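Local coordinates for regulatory protein BLAR1 (PDB 1NRF) that is a penicillin receptor that probably senses beta-lactam antibiotics through acylation of its extracellular C-terminal domain and signals to the cytoplasm, at residues A[141-144]-A[150-153]. Sequence-based numbering, arbitrary orientation.
Sequences DFSV and LDGS
The backbones, neither helix nor strand, come nearest at Phe142 and Ser153, whose CA atoms lie 5.4 Å apart. Ser143 OG donates to Asp151 OD1 at 2.4 Å, a hydrogen bond whose very short length is doubtful. The other carboxylate oxygen turns back on its own segment. Asp151 CG sits between the backbone N and the carbonyl carbon (chi1 65°), which brings OD2 over the chain ahead. There OD2 accepts from Ser153 N at 2.9 Å, on the anti side and 31° out of the carboxylate plane. This is an Asx turn around Gly152. Ser153 OG lies 2.7 Å from Asp151 OD2, but its one proton can also reach the carbonyl of Tyr148. Asp141 CB lies 3.1 Å from Ser153 O; its OD2 is 3.2 Å from that oxygen, but both are acceptors and do not bond. The Asn139 side chain joins the two, OD1 hydrogen-bonded to Asp141 N and ND2 to Ser153 O. The contact lies away from Ser63, the probable acylated serine, in a surface loop of the penicillin-binding sensor domain between helices 125-134 and 158-170. Phe142 points away from 150-153, stacks with Tyr148 and packs on Leu128 and Arg129 of helix 125-134.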
ATOM      1  N   ASP A 141       6.900  -4.175  14.313  1.00 36.06           N
ATOM      2  CA  ASP A 141       7.723  -5.370  14.452  1.00 35.74           C
ATOM      3  C   ASP A 141       8.577  -5.672  13.218  1.00 35.90           C
ATOM      4  O   ASP A 141       8.318  -5.157  12.128  1.00 33.02           O
ATOM      5  CB  ASP A 141       6.852  -6.573  14.819  1.00 39.04           C
ATOM      6  CG  ASP A 141       7.671  -7.747  15.330  1.00 43.56           C
ATOM      7  OD1 ASP A 141       8.569  -7.530  16.172  1.00 46.45           O
ATOM      8  OD2 ASP A 141       7.419  -8.892  14.902  1.00 48.32           O
ATOM      9  N   PHE A 142       9.587  -6.528  13.400  1.00 36.34           N
ATOM     10  CA  PHE A 142      10.539  -6.862  12.332  1.00 37.60           C
ATOM     11  C   PHE A 142      11.264  -8.218  12.562  1.00 38.16           C
ATOM     12  O   PHE A 142      11.675  -8.530  13.677  1.00 37.87           O
ATOM     13  CB  PHE A 142      11.545  -5.695  12.247  1.00 35.98           C
ATOM     14  CG  PHE A 142      12.676  -5.899  11.278  1.00 36.72           C
ATOM     15  CD1 PHE A 142      12.848  -5.024  10.214  1.00 36.96           C
ATOM     16  CD2 PHE A 142      13.614  -6.918  11.467  1.00 36.79           C
ATOM     17  CE1 PHE A 142      13.944  -5.154   9.348  1.00 39.27           C
ATOM     18  CE2 PHE A 142      14.706  -7.057  10.613  1.00 37.46           C
ATOM     19  CZ  PHE A 142      14.873  -6.171   9.551  1.00 37.30           C
ATOM     20  N   SER A 143      11.419  -9.013  11.503  1.00 38.08           N
ATOM     21  CA  SER A 143      12.100 -10.309  11.607  1.00 39.02           C
ATOM     22  C   SER A 143      13.487 -10.209  10.980  1.00 40.36           C
ATOM     23  O   SER A 143      14.487 -10.036  11.679  1.00 39.94           O
ATOM     24  CB  SER A 143      11.294 -11.402  10.895  1.00 37.08           C
ATOM     25  OG  SER A 143      11.189 -11.148   9.503  1.00 36.82           O
ATOM     26  N   VAL A 144      13.537 -10.318   9.657  1.00 41.13           N
ATOM     27  CA  VAL A 144      14.782 -10.213   8.910  1.00 41.52           C
ATOM     28  C   VAL A 144      14.537  -9.274   7.724  1.00 41.88           C
ATOM     29  O   VAL A 144      13.448  -9.261   7.130  1.00 41.26           O
ATOM     30  CB  VAL A 144      15.271 -11.600   8.416  1.00 41.77           C
ATOM     31  CG1 VAL A 144      15.481 -12.523   9.612  1.00 38.30           C
ATOM     32  CG2 VAL A 144      14.270 -12.203   7.435  1.00 40.18           C
ATOM     33  N   LEU A 150       6.445  -9.347   4.844  1.00 40.25           N
ATOM     34  CA  LEU A 150       5.726 -10.436   4.192  1.00 38.78           C
ATOM     35  C   LEU A 150       5.455 -11.621   5.100  1.00 38.42           C
ATOM     36  O   LEU A 150       4.411 -12.261   4.984  1.00 38.83           O
ATOM     37  CB  LEU A 150       6.500 -10.928   2.964  1.00 40.17           C
ATOM     38  CG  LEU A 150       6.208 -10.297   1.600  1.00 42.57           C
ATOM     39  CD1 LEU A 150       7.209 -10.813   0.570  1.00 42.90           C
ATOM     40  CD2 LEU A 150       4.775 -10.631   1.163  1.00 44.14           C
ATOM     41  N   ASP A 151       6.392 -11.914   6.000  1.00 38.41           N
ATOM     42  CA  ASP A 151       6.258 -13.060   6.899  1.00 37.15           C
ATOM     43  C   ASP A 151       5.293 -12.883   8.070  1.00 37.81           C
ATOM     44  O   ASP A 151       5.060 -13.820   8.841  1.00 37.87           O
ATOM     45  CB  ASP A 151       7.636 -13.478   7.418  1.00 36.52           C
ATOM     46  CG  ASP A 151       8.285 -12.420   8.289  1.00 38.10           C
ATOM     47  OD1 ASP A 151       9.502 -12.565   8.541  1.00 39.24           O
ATOM     48  OD2 ASP A 151       7.601 -11.459   8.725  1.00 33.34           O
ATOM     49  N   GLY A 152       4.739 -11.686   8.220  1.00 36.12           N
ATOM     50  CA  GLY A 152       3.793 -11.480   9.297  1.00 35.35           C
ATOM     51  C   GLY A 152       4.356 -10.957  10.596  1.00 35.40           C
ATOM     52  O   GLY A 152       3.653 -10.941  11.614  1.00 35.03           O
ATOM     53  N   SER A 153       5.623 -10.553  10.583  1.00 34.27           N
ATOM     54  CA  SER A 153       6.228  -9.983  11.782  1.00 31.85           C
ATOM     55  C   SER A 153       5.661  -8.559  11.847  1.00 30.71           C
ATOM     56  O   SER A 153       5.036  -8.166  12.830  1.00 29.75           O
ATOM     57  CB  SER A 153       7.755  -9.973  11.656  1.00 30.83           C
ATOM     58  OG  SER A 153       8.170  -9.463  10.402  1.00 29.95           O
TER